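Side-chain contacts in sulfatase (Bacteroides fragilis CAG:558, PDB 6USS), which probably hydrolyses sulfate esters as a calcium-binding arylsulfatase of a human gut bacterium: residues A[169-174]-A[189-194]; A[199-204]-A[268-273]; A[205-208]-A[213-216]; A[219-224]-A[229-234]; A[260-265]-A[290-295]. The protein carries 1 engineered substitution. All coordinates share one frame; numbering follows the deposited sequence.

Interaction 1: residues A[169-174]-A[189-194]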
# COMPACT_ATOMS: atom_id res chain seq x y z
N GLY A 169 -12.33 -6.72 5.49
CA GLY A 169 -13.45 -6.07 4.84
C GLY A 169 -14.08 -7.00 3.82
O GLY A 169 -13.43 -7.92 3.30
N ALA A 170 -15.35 -6.76 3.55
CA ALA A 170 -16.04 -7.61 2.59
C ALA A 170 -15.45 -7.41 1.21
O ALA A 170 -14.78 -6.41 0.94
CB ALA A 170 -17.55 -7.31 2.59
N VAL A 171 -15.68 -8.38 0.33
CA VAL A 171 -15.19 -8.26 -1.04
C VAL A 171 -15.79 -7.01 -1.69
O VAL A 171 -16.95 -6.65 -1.44
CB VAL A 171 -15.52 -9.54 -1.84
CG1 VAL A 171 -16.99 -9.57 -2.28
CG2 VAL A 171 -14.58 -9.67 -3.03
N ASN A 172 -14.96 -6.31 -2.48
CA ASN A 172 -15.35 -5.05 -3.14
C ASN A 172 -15.78 -3.95 -2.17
O ASN A 172 -16.63 -3.12 -2.49
CB ASN A 172 -16.46 -5.26 -4.17
CG ASN A 172 -16.03 -6.14 -5.31
OD1 ASN A 172 -14.92 -6.00 -5.83
ND2 ASN A 172 -16.89 -7.07 -5.71
N THR A 173 -15.19 -3.93 -0.96
CA THR A 173 -15.20 -2.76 -0.09
C THR A 173 -13.76 -2.39 0.28
O THR A 173 -12.87 -3.24 0.19
CB THR A 173 -16.06 -3.00 1.17
OG1 THR A 173 -15.45 -3.99 2.02
CG2 THR A 173 -17.46 -3.44 0.78
N PRO A 174 -13.49 -1.13 0.64
CA PRO A 174 -12.07 -0.70 0.79
C PRO A 174 -11.22 -1.58 1.70
O PRO A 174 -10.04 -1.81 1.40
CB PRO A 174 -12.20 0.72 1.35
CG PRO A 174 -13.51 1.22 0.81
CD PRO A 174 -14.43 0.00 0.78
N GLY A 189 -3.29 -11.62 0.98
CA GLY A 189 -4.34 -11.06 1.81
C GLY A 189 -5.46 -10.49 0.96
O GLY A 189 -5.23 -9.67 0.08
N HIS A 190 -6.68 -10.94 1.24
CA HIS A 190 -7.84 -10.39 0.56
C HIS A 190 -9.03 -10.46 1.52
O HIS A 190 -8.86 -10.50 2.74
CB HIS A 190 -8.07 -11.12 -0.78
CG HIS A 190 -8.38 -12.58 -0.64
ND1 HIS A 190 -9.52 -13.15 -1.16
CD2 HIS A 190 -7.69 -13.58 -0.04
CE1 HIS A 190 -9.52 -14.45 -0.89
NE2 HIS A 190 -8.42 -14.73 -0.21
N ALA A 191 -10.24 -10.45 0.96
CA ALA A 191 -11.45 -10.49 1.77
C ALA A 191 -11.78 -11.87 2.29
O ALA A 191 -12.57 -12.00 3.23
CB ALA A 191 -12.65 -9.97 0.98
N GLY A 192 -11.21 -12.92 1.69
CA GLY A 192 -11.47 -14.27 2.13
C GLY A 192 -11.01 -14.59 3.54
O GLY A 192 -9.85 -14.34 3.92
N GLY A 193 -11.91 -15.17 4.33
CA GLY A 193 -11.56 -15.67 5.65
C GLY A 193 -11.21 -17.14 5.65
O GLY A 193 -10.72 -17.66 6.66
N GLY A 194 -11.48 -17.85 4.55
CA GLY A 194 -11.10 -19.25 4.47
C GLY A 194 -10.16 -19.51 3.31
O GLY A 194 -9.55 -18.57 2.80
O HOH W 1 -14.57 -10.40 4.26
O HOH W 2 -9.27 -7.67 4.41
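Val171 turns CG2 anti to its backbone N and sets CG1 between that N and the carbonyl carbon (chi1 78°), which swings both methyls off Ala191 and leaves the branch carbon itself as the touching atom. Val171 CB lies 4.0 Å from Ala191 CB. The Ala191 methyl, whose bond from CA aims at segment 169-174, carries the contact from the other side: Ala191 CB nestles against backbone, 3.5 Å from Val171 N and 3.2 Å from Gly169 O. Direct polar bonds between the segments are lacking, and water lies between them instead. One water sits 2.9 Å from Gly169 O and 2.8 Å from Ala191 O, within hydrogen-bonding distance of both carbonyls, and probably bridges them; a second makes weak bonds to Gly169 N and His190 O. The shape of segment 169-174 is set by a type II turn from Ala170 to Thr173. Ala170 O accepts from Thr173 N and, at 2.7 Å, from Thr173 OG1, both arriving from the same face of the carbonyl plane, with the hydroxyl tilted 31° out of that plane. Backbone bonds of Ala170 to Asn132 and of Val171 to Tyr111 tie the turn to neighbouring loops, while Asn172 at its corner packs on His245 of the second subunit. The contact thus joins the loops before and after strand 185-187, on a side of the chain near the dimer partner. Chemically it is one methyl set against backbone in a largely buried setting, with water near the carbonyls in place of direct bonds.

Interaction 2: residues A[199-204]-A[268-273]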
# COMPACT_ATOMS: atom_id res chain seq x y z
N LEU A 199 -3.42 -27.24 -0.97
CA LEU A 199 -2.54 -27.98 -1.86
C LEU A 199 -2.13 -27.12 -3.06
O LEU A 199 -3.00 -26.65 -3.81
CB LEU A 199 -3.21 -29.26 -2.34
CG LEU A 199 -3.59 -30.22 -1.21
CD1 LEU A 199 -4.28 -31.45 -1.74
CD2 LEU A 199 -2.35 -30.62 -0.43
N GLY A 200 -0.82 -26.95 -3.24
CA GLY A 200 -0.31 -26.33 -4.46
C GLY A 200 -0.69 -27.11 -5.70
O GLY A 200 -0.85 -26.53 -6.78
N GLU A 201 -0.85 -28.43 -5.56
CA GLU A 201 -1.38 -29.22 -6.67
C GLU A 201 -2.76 -28.73 -7.08
O GLU A 201 -3.13 -28.85 -8.26
CB GLU A 201 -1.42 -30.70 -6.28
CG GLU A 201 -0.07 -31.28 -5.87
CD GLU A 201 0.18 -31.22 -4.36
OE1 GLU A 201 -0.39 -30.31 -3.68
OE2 GLU A 201 0.94 -32.08 -3.84
N ASN A 202 -3.53 -28.17 -6.15
CA ASN A 202 -4.85 -27.64 -6.49
C ASN A 202 -4.83 -26.13 -6.71
O ASN A 202 -5.89 -25.50 -6.73
CB ASN A 202 -5.87 -27.99 -5.41
CG ASN A 202 -6.13 -29.49 -5.32
OD1 ASN A 202 -5.91 -30.23 -6.28
ND2 ASN A 202 -6.61 -29.94 -4.17
N ASN A 203 -3.65 -25.54 -6.88
CA ASN A 203 -3.51 -24.09 -7.09
C ASN A 203 -4.13 -23.29 -5.95
O ASN A 203 -4.52 -22.13 -6.16
CB ASN A 203 -4.11 -23.63 -8.42
CG ASN A 203 -3.60 -24.41 -9.62
OD1 ASN A 203 -2.49 -24.93 -9.61
ND2 ASN A 203 -4.42 -24.48 -10.65
N TYR A 204 -4.24 -23.90 -4.77
CA TYR A 204 -4.93 -23.30 -3.62
C TYR A 204 -6.35 -22.85 -3.98
O TYR A 204 -6.88 -21.91 -3.37
CB TYR A 204 -4.12 -22.13 -3.03
CG TYR A 204 -2.67 -22.49 -2.88
CD1 TYR A 204 -2.28 -23.52 -2.03
CD2 TYR A 204 -1.68 -21.83 -3.61
CE1 TYR A 204 -0.94 -23.89 -1.90
CE2 TYR A 204 -0.33 -22.18 -3.48
CZ TYR A 204 0.02 -23.22 -2.63
OH TYR A 204 1.34 -23.59 -2.50
N LYS A 268 -4.70 -33.00 3.88
CA LYS A 268 -3.58 -33.76 4.43
C LYS A 268 -2.25 -33.16 3.98
O LYS A 268 -2.03 -32.93 2.79
CB LYS A 268 -3.65 -35.22 4.00
CG LYS A 268 -4.67 -36.05 4.77
CD LYS A 268 -5.32 -37.09 3.88
CE LYS A 268 -6.68 -37.49 4.43
NZ LYS A 268 -6.55 -38.83 5.06
N ASP A 269 -1.37 -32.92 4.94
CA ASP A 269 -0.00 -32.50 4.67
C ASP A 269 0.87 -33.75 4.73
O ASP A 269 1.15 -34.27 5.82
CB ASP A 269 0.44 -31.44 5.68
CG ASP A 269 1.77 -30.79 5.32
OD1 ASP A 269 2.54 -31.35 4.51
OD2 ASP A 269 2.04 -29.70 5.86
N LYS A 270 1.27 -34.25 3.56
CA LYS A 270 2.04 -35.48 3.49
C LYS A 270 3.33 -35.42 4.31
O LYS A 270 3.80 -36.46 4.77
CB LYS A 270 2.36 -35.81 2.02
CG LYS A 270 3.02 -34.65 1.25
CD LYS A 270 3.06 -34.88 -0.27
CE LYS A 270 4.16 -34.06 -0.93
NZ LYS A 270 4.22 -34.31 -2.40
N ARG A 271 3.88 -34.21 4.55
CA ARG A 271 5.08 -34.08 5.36
C ARG A 271 4.90 -34.68 6.75
O ARG A 271 5.88 -35.13 7.36
CB ARG A 271 5.47 -32.61 5.49
CG ARG A 271 5.79 -31.97 4.17
CD ARG A 271 6.25 -30.54 4.35
NE ARG A 271 5.14 -29.67 4.72
CZ ARG A 271 5.28 -28.39 5.06
NH1 ARG A 271 6.48 -27.83 5.06
NH2 ARG A 271 4.22 -27.68 5.38
N PHE A 272 3.69 -34.71 7.28
CA PHE A 272 3.49 -35.14 8.65
C PHE A 272 2.38 -36.16 8.82
O PHE A 272 2.29 -36.78 9.89
CB PHE A 272 3.21 -33.93 9.56
CG PHE A 272 4.02 -32.72 9.21
CD1 PHE A 272 5.39 -32.68 9.50
CD2 PHE A 272 3.44 -31.63 8.60
CE1 PHE A 272 6.15 -31.56 9.18
CE2 PHE A 272 4.19 -30.50 8.28
CZ PHE A 272 5.54 -30.46 8.58
N TYR A 273 1.54 -36.35 7.81
CA TYR A 273 0.29 -37.08 8.00
C TYR A 273 0.55 -38.50 8.50
O TYR A 273 0.02 -38.90 9.54
CB TYR A 273 -0.50 -37.09 6.70
CG TYR A 273 -1.71 -37.95 6.76
CD1 TYR A 273 -2.87 -37.51 7.39
CD2 TYR A 273 -1.71 -39.20 6.18
CE1 TYR A 273 -3.99 -38.30 7.45
CE2 TYR A 273 -2.83 -40.00 6.22
CZ TYR A 273 -3.97 -39.54 6.85
OH TYR A 273 -5.08 -40.35 6.88
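Leu199 approaches Lys268 with its branch end. Leu199 CB is still 6.4 Å from Lys268 O. One atom on, Leu199 CG is 5.1 Å from Lys268 O, and methyl Leu199 CD2 rests 4.0 Å from Lys268 O. CG stands anti to the carbonyl carbon of Leu199 (chi1 -60°), directing the branch at the backbone of 268-273. The other methyl, CD1, stays farther from Lys268 O. Alongside, Glu201 OE2 faces Lys270 NZ at 4.2 Å, too long for a salt bridge; the firm partner of that ammonium is Asp228. The Lys268 side chain leads elsewhere: its CG lies over the rim of one face of the Tyr273 ring, and Lys268 NZ donates to Tyr273 OH at 2.8 Å. Asp269 is gripped side-on by Arg271, NE bonding OD1 and NH2 bonding OD2, each through the syn lone pair and near the guanidinium plane. Arg271 N gives OD1 a second bond, from 39° above the carboxylate plane, and Arg271 NH1 continues to Glu233. Because Asp269 OD1 accepts from the backbone N two residues on, it forms an Asx turn, which leads to Phe272 at the N-cap of helix 273-279, on the surface of the alkaline-phosphatase-like sulfatase fold.

Interaction 3: residues A[205-208]-A[213-216]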
# COMPACT_ATOMS: atom_id res chain seq x y z
N GLY A 205 -6.96 -23.49 -4.97
CA GLY A 205 -8.31 -23.16 -5.39
C GLY A 205 -8.42 -22.37 -6.68
O GLY A 205 -9.52 -22.27 -7.23
N ASN A 206 -7.34 -21.81 -7.20
CA ASN A 206 -7.46 -20.95 -8.37
C ASN A 206 -7.72 -21.78 -9.62
O ASN A 206 -7.02 -22.77 -9.88
CB ASN A 206 -6.20 -20.12 -8.56
CG ASN A 206 -6.04 -19.06 -7.49
OD1 ASN A 206 -6.57 -17.95 -7.61
ND2 ASN A 206 -5.30 -19.40 -6.43
N ARG A 207 -8.74 -21.39 -10.39
CA ARG A 207 -9.00 -22.03 -11.67
C ARG A 207 -8.06 -21.49 -12.73
O ARG A 207 -7.58 -20.35 -12.64
CB ARG A 207 -10.45 -21.81 -12.10
CG ARG A 207 -11.47 -22.39 -11.14
CD ARG A 207 -12.75 -22.80 -11.86
NE ARG A 207 -12.84 -24.25 -12.01
CZ ARG A 207 -12.83 -24.89 -13.18
NH1 ARG A 207 -12.74 -24.21 -14.32
NH2 ARG A 207 -12.91 -26.21 -13.20
N THR A 208 -7.77 -22.32 -13.72
CA THR A 208 -7.01 -21.91 -14.90
C THR A 208 -7.82 -21.99 -16.17
O THR A 208 -7.64 -21.15 -17.07
CB THR A 208 -5.76 -22.77 -15.06
OG1 THR A 208 -6.14 -24.14 -15.21
CG2 THR A 208 -4.83 -22.60 -13.87
N ASN A 213 -13.78 -17.86 -10.23
CA ASN A 213 -12.95 -18.30 -9.10
C ASN A 213 -13.77 -18.37 -7.81
O ASN A 213 -14.56 -17.46 -7.53
CB ASN A 213 -11.77 -17.36 -8.89
CG ASN A 213 -10.42 -18.01 -9.20
OD1 ASN A 213 -10.33 -19.14 -9.69
ND2 ASN A 213 -9.35 -17.28 -8.91
N PRO A 214 -13.58 -19.42 -7.01
CA PRO A 214 -14.26 -19.48 -5.70
C PRO A 214 -13.77 -18.38 -4.76
O PRO A 214 -12.63 -17.93 -4.84
CB PRO A 214 -13.90 -20.88 -5.17
CG PRO A 214 -12.68 -21.29 -5.94
CD PRO A 214 -12.81 -20.64 -7.29
N TRP A 215 -14.67 -17.97 -3.86
CA TRP A 215 -14.38 -16.93 -2.87
C TRP A 215 -13.01 -17.06 -2.21
O TRP A 215 -12.27 -16.08 -2.08
CB TRP A 215 -15.45 -16.95 -1.77
CG TRP A 215 -16.81 -16.48 -2.18
CD1 TRP A 215 -17.23 -16.15 -3.44
CD2 TRP A 215 -17.95 -16.31 -1.32
NE1 TRP A 215 -18.55 -15.76 -3.41
CE2 TRP A 215 -19.02 -15.85 -2.12
CE3 TRP A 215 -18.16 -16.49 0.06
CZ2 TRP A 215 -20.28 -15.58 -1.60
CZ3 TRP A 215 -19.42 -16.21 0.58
CH2 TRP A 215 -20.46 -15.77 -0.25
N PHE A 216 -12.67 -18.27 -1.75
CA PHE A 216 -11.52 -18.48 -0.88
C PHE A 216 -10.29 -18.99 -1.62
O PHE A 216 -9.37 -19.51 -0.98
CB PHE A 216 -11.89 -19.44 0.27
CG PHE A 216 -13.02 -18.93 1.15
CD1 PHE A 216 -13.40 -17.59 1.13
CD2 PHE A 216 -13.68 -19.79 2.01
CE1 PHE A 216 -14.44 -17.12 1.94
CE2 PHE A 216 -14.72 -19.33 2.82
CZ PHE A 216 -15.09 -17.99 2.78
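Asn213 holds two consecutive residues of the opposite segment with its side-chain amide. Asn213 OD1 accepts from Arg207 N at 2.8 Å, nearly straight at 174°, with the donor lying in the carbonyl plane; Asn213 ND2 reaches Asn206 OD1 at 3.1 Å in a weak bond, bent to 130°. The two amides are not coplanar but turned 57° against each other. Beside them, Pro214 touches backbone with its CG, 3.6 Å from Gly205 O. The aliphatic start of Arg207 flanks the carboxamide, Arg207 CB lying 3.6 Å from Asn213 OD1, and the chain then bends at chi3 to a salt bridge between NH1 and Asp209, inside the loop. Together these contacts close a short irregular loop in the long excursion between strand 185-187 and helix 231-247; the two cross-segment hydrogen bonds are both made by the Asn213 side chain, without backbone pairing. Gly205 opens the segment at a positive phi, where a CB would press on the carbonyl O of Tyr204. In the next shell, Asn206 is positioned through ND2, which donates to both Val218 O and Asn203 O, leaving OD1 turned to Asn213. On the far segment Trp215 stacks its ring with that of Tyr111, and Phe216 shares a backbone hydrogen bond with Ala196.

Interaction 4: residues A[219-224]-A[229-234]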
# COMPACT_ATOMS: atom_id res chain seq x y z
N PRO A 219 -4.82 -15.85 -3.32
CA PRO A 219 -4.08 -15.08 -4.33
C PRO A 219 -2.63 -14.90 -3.90
O PRO A 219 -2.24 -15.17 -2.76
CB PRO A 219 -4.83 -13.75 -4.35
CG PRO A 219 -5.37 -13.59 -2.95
CD PRO A 219 -5.55 -14.98 -2.37
N GLY A 220 -1.81 -14.45 -4.85
CA GLY A 220 -0.45 -14.08 -4.53
C GLY A 220 0.56 -15.20 -4.43
O GLY A 220 1.67 -14.96 -3.96
N LEU A 221 0.22 -16.42 -4.85
CA LEU A 221 1.13 -17.56 -4.74
C LEU A 221 1.20 -18.32 -6.06
O LEU A 221 1.33 -19.56 -6.08
CB LEU A 221 0.72 -18.48 -3.60
CG LEU A 221 0.63 -17.81 -2.23
CD1 LEU A 221 -0.01 -18.74 -1.22
CD2 LEU A 221 2.03 -17.34 -1.76
N ASP A 222 1.12 -17.58 -7.17
CA ASP A 222 0.97 -18.21 -8.48
C ASP A 222 2.17 -19.10 -8.81
O ASP A 222 2.01 -20.17 -9.41
CB ASP A 222 0.75 -17.14 -9.56
CG ASP A 222 -0.60 -16.38 -9.41
OD1 ASP A 222 -1.18 -16.29 -8.30
OD2 ASP A 222 -1.09 -15.86 -10.44
N LYS A 223 3.38 -18.70 -8.40
CA LYS A 223 4.56 -19.50 -8.74
C LYS A 223 4.61 -20.84 -8.00
O LYS A 223 5.46 -21.67 -8.33
CB LYS A 223 5.85 -18.71 -8.48
CG LYS A 223 6.16 -18.45 -6.99
CD LYS A 223 7.60 -17.93 -6.80
CE LYS A 223 7.70 -16.83 -5.72
NZ LYS A 223 7.35 -15.41 -6.14
N TYR A 224 3.75 -21.07 -7.00
CA TYR A 224 3.72 -22.37 -6.33
C TYR A 224 2.67 -23.30 -6.92
O TYR A 224 2.57 -24.45 -6.47
CB TYR A 224 3.48 -22.19 -4.83
CG TYR A 224 4.53 -21.35 -4.14
CD1 TYR A 224 5.71 -21.92 -3.69
CD2 TYR A 224 4.34 -19.98 -3.95
CE1 TYR A 224 6.68 -21.15 -3.06
CE2 TYR A 224 5.31 -19.21 -3.33
CZ TYR A 224 6.48 -19.80 -2.89
OH TYR A 224 7.47 -19.06 -2.28
N THR A 229 3.97 -27.68 -2.80
CA THR A 229 4.15 -26.74 -1.69
C THR A 229 2.80 -26.55 -0.98
O THR A 229 1.88 -25.94 -1.53
CB THR A 229 4.72 -25.41 -2.18
OG1 THR A 229 5.91 -25.63 -2.94
CG2 THR A 229 5.04 -24.50 -1.00
N PHE A 230 2.69 -27.10 0.24
CA PHE A 230 1.59 -26.81 1.15
C PHE A 230 1.53 -25.30 1.45
O PHE A 230 2.56 -24.63 1.55
CB PHE A 230 1.79 -27.60 2.45
CG PHE A 230 0.51 -28.04 3.11
CD1 PHE A 230 -0.27 -29.04 2.54
CD2 PHE A 230 0.08 -27.47 4.30
CE1 PHE A 230 -1.45 -29.45 3.13
CE2 PHE A 230 -1.09 -27.88 4.89
CZ PHE A 230 -1.86 -28.88 4.31
N VAL A 231 0.30 -24.77 1.59
CA VAL A 231 0.14 -23.31 1.56
C VAL A 231 0.85 -22.64 2.74
O VAL A 231 1.42 -21.55 2.59
CB VAL A 231 -1.35 -22.91 1.50
CG1 VAL A 231 -2.06 -23.14 2.81
CG2 VAL A 231 -1.46 -21.44 1.10
N SER A 232 0.84 -23.29 3.92
CA SER A 232 1.59 -22.77 5.07
C SER A 232 3.07 -22.68 4.78
O SER A 232 3.76 -21.81 5.34
CB SER A 232 1.36 -23.66 6.30
OG SER A 232 -0.01 -24.03 6.40
N GLU A 233 3.59 -23.59 3.95
CA GLU A 233 4.99 -23.51 3.52
C GLU A 233 5.19 -22.35 2.56
O GLU A 233 6.13 -21.55 2.72
CB GLU A 233 5.42 -24.84 2.87
CG GLU A 233 6.90 -24.94 2.48
CD GLU A 233 7.87 -24.71 3.65
OE1 GLU A 233 7.53 -25.07 4.81
OE2 GLU A 233 8.97 -24.17 3.42
N ALA A 234 4.30 -22.22 1.57
CA ALA A 234 4.37 -21.11 0.63
C ALA A 234 4.34 -19.77 1.36
O ALA A 234 5.10 -18.86 1.04
CB ALA A 234 3.22 -21.18 -0.37
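Ala234 and Tyr224 meet methyl to ring face: Ala234 CB stands 3.9 Å from the centroid of the Tyr224 ring and 10° off its normal, a CH-pi contact over the centre. Lys223 CG lies over the rim of the opposite face, and Leu221 O is in plane at the edge, which limits how the ring can shift. Thr229 approaches obliquely, and its CG2 and OG1 both lie 3.8 Å from Tyr224 CD1; OG1 also hydrogen-bonds Thr227 OG1. Leu221 crosses Val231 at about a right angle, placing Leu221 CD1 3.8 Å from Val231 CG2. The same Leu221 CD1 is 4.1 Å from Ala234 CB, so the alanine methyl touches both leucine and tyrosine. The tyrosine hydroxyl points on along the helix to a hydrogen bond with Glu238. In this way the 3-10 turn 222-224 is folded back over the first turn of helix 231-247, whose N-cap position is Phe230. Phe230 packs on Leu291 and Glu233 pairs with Lys297, linking this helix start to helix 283-308.

Interaction 5: residues A[260-265]-A[290-295]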
# COMPACT_ATOMS: atom_id res chain seq x y z
N TYR A 260 -3.47 -19.14 7.15
CA TYR A 260 -4.78 -19.70 6.85
C TYR A 260 -5.02 -20.98 7.64
O TYR A 260 -6.17 -21.28 7.98
CB TYR A 260 -4.92 -19.95 5.35
CG TYR A 260 -5.17 -18.69 4.57
CD1 TYR A 260 -6.44 -18.14 4.52
CD2 TYR A 260 -4.15 -18.04 3.90
CE1 TYR A 260 -6.68 -16.98 3.84
CE2 TYR A 260 -4.38 -16.87 3.21
CZ TYR A 260 -5.66 -16.33 3.17
OH TYR A 260 -5.93 -15.17 2.47
N ALA A 261 -3.96 -21.74 7.93
CA ALA A 261 -4.05 -22.83 8.89
C ALA A 261 -4.51 -22.31 10.24
O ALA A 261 -4.10 -21.22 10.67
CB ALA A 261 -2.68 -23.51 9.01
N ILE A 262 -5.35 -23.07 10.94
CA ILE A 262 -5.69 -24.45 10.62
C ILE A 262 -7.16 -24.59 10.23
O ILE A 262 -7.86 -25.50 10.68
CB ILE A 262 -5.35 -25.35 11.82
CG1 ILE A 262 -6.03 -24.79 13.09
CG2 ILE A 262 -3.84 -25.44 11.99
CD1 ILE A 262 -5.73 -25.57 14.37
N HIS A 263 -7.61 -23.66 9.39
CA HIS A 263 -8.99 -23.55 8.94
C HIS A 263 -9.37 -24.78 8.11
O HIS A 263 -8.52 -25.47 7.54
CB HIS A 263 -9.15 -22.28 8.10
CG HIS A 263 -10.56 -21.80 7.99
ND1 HIS A 263 -11.42 -22.24 6.99
CD2 HIS A 263 -11.28 -20.93 8.74
CE1 HIS A 263 -12.60 -21.66 7.14
NE2 HIS A 263 -12.54 -20.86 8.19
N VAL A 264 -10.67 -25.05 8.04
CA VAL A 264 -11.17 -26.11 7.17
C VAL A 264 -11.05 -25.65 5.72
O VAL A 264 -10.96 -24.44 5.47
CB VAL A 264 -12.61 -26.52 7.52
CG1 VAL A 264 -12.64 -27.18 8.91
CG2 VAL A 264 -13.61 -25.34 7.39
N PRO A 265 -11.02 -26.57 4.73
CA PRO A 265 -11.05 -28.04 4.91
C PRO A 265 -9.70 -28.56 5.39
O PRO A 265 -8.67 -27.96 5.07
CB PRO A 265 -11.35 -28.54 3.50
CG PRO A 265 -10.67 -27.53 2.62
CD PRO A 265 -10.84 -26.20 3.31
N ALA A 290 -1.40 -32.78 11.65
CA ALA A 290 -0.45 -32.39 10.62
C ALA A 290 -0.58 -30.90 10.27
O ALA A 290 0.43 -30.23 10.02
CB ALA A 290 -0.64 -33.27 9.39
N LEU A 291 -1.81 -30.36 10.27
CA LEU A 291 -1.97 -28.92 10.11
C LEU A 291 -1.29 -28.16 11.24
O LEU A 291 -0.62 -27.15 11.01
CB LEU A 291 -3.45 -28.54 10.06
CG LEU A 291 -4.22 -28.91 8.80
CD1 LEU A 291 -5.54 -28.10 8.68
CD2 LEU A 291 -3.32 -28.71 7.60
N ILE A 292 -1.46 -28.65 12.47
CA ILE A 292 -0.87 -28.01 13.64
C ILE A 292 0.64 -27.99 13.53
O ILE A 292 1.29 -26.98 13.85
CB ILE A 292 -1.35 -28.71 14.93
CG1 ILE A 292 -2.80 -28.32 15.25
CG2 ILE A 292 -0.42 -28.43 16.09
CD1 ILE A 292 -3.49 -29.26 16.22
N GLU A 293 1.24 -29.08 13.04
CA GLU A 293 2.69 -29.16 13.01
C GLU A 293 3.28 -28.31 11.90
O GLU A 293 4.37 -27.76 12.06
CB GLU A 293 3.15 -30.61 12.88
CG GLU A 293 4.61 -30.79 13.32
CD GLU A 293 5.23 -32.16 12.99
OE1 GLU A 293 4.48 -33.14 12.81
OE2 GLU A 293 6.48 -32.23 12.94
N GLY A 294 2.58 -28.18 10.77
CA GLY A 294 3.08 -27.34 9.70
C GLY A 294 2.99 -25.87 10.05
O GLY A 294 3.84 -25.08 9.65
N MET A 295 1.95 -25.48 10.79
CA MET A 295 1.93 -24.15 11.39
C MET A 295 3.17 -23.95 12.25
O MET A 295 3.86 -22.93 12.13
CB MET A 295 0.66 -23.97 12.22
CG MET A 295 0.63 -22.69 13.05
SD MET A 295 1.40 -22.87 14.68
CE MET A 295 0.29 -24.02 15.46
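Segment 260-265 is an irregular turn with cis peptide bonds before Ile262 and before Pro265, and it meets helix 283-308 where the CA atoms of Ile262 and Leu291 come within 5.8 Å. Ile262 does most of the touching. Its CG2 presses 3.7 Å from Leu291 CB and lies 3.8 Å from Leu291 O, between side chain and helix backbone. CG1 sits between the backbone N and the carbonyl carbon (chi1 53°), which puts the longer branch across the helix, Ile262 CD1 4.1 Å from Ile292 CG1. Leu291 CD1 rests against the turn's carbonyls, 4.0 Å from Ile262 O and 4.1 Å from His263 O. The contact is apolar on the side chains' part, with the two isoleucines and the leucine crossing at a slant. It belongs to a beta-alpha-beta crossover of the alkaline-phosphatase-like core: strand 253-258 ends just before the turn, helix 283-308 follows, and the chain returns in strand 315-321, with both strands parallel to strand 35-41 between them. Met295, one turn on from Leu291, packs on Phe39 and Val41 of that middle strand. The other side of the turn faces the metal site. Backbone hydrogen bonds join Ala261 and Ile262 to Asp42, a calcium ligand, and the His263 ring lies beside Asp42 and Asp43, about 5 Å from the calcium ion. His263 ND1 donates at 2.7 Å to a lone pair of Val264 O, at 159° and near the ring plane, which helps to fix the ring's rotation. Tyr198 OH hydrogen-bonds His263 O.

In the fold
Interactions 1, 3 and 4 follow one another along the long excursion around strand 185-187 up to helix 231-247, and interactions 3 and 4 are nested in the loop closed by interaction 2. Interactions 2 and 5 cross in sequence, their centres about 11 Å apart, and meet where Phe272 packs on helix 283-308. The centre of interaction 4 is about 10 Å from that of interaction 2, the two joined by the Arg271-Glu233 salt bridge, and about 14 Å from that of interaction 5, where Phe230 touches Leu291. Interaction 1 reaches interaction 5 through Gly194 and His263. Together they join the long excursion to helices 231-247 and 283-308 and to the turn beside the calcium site.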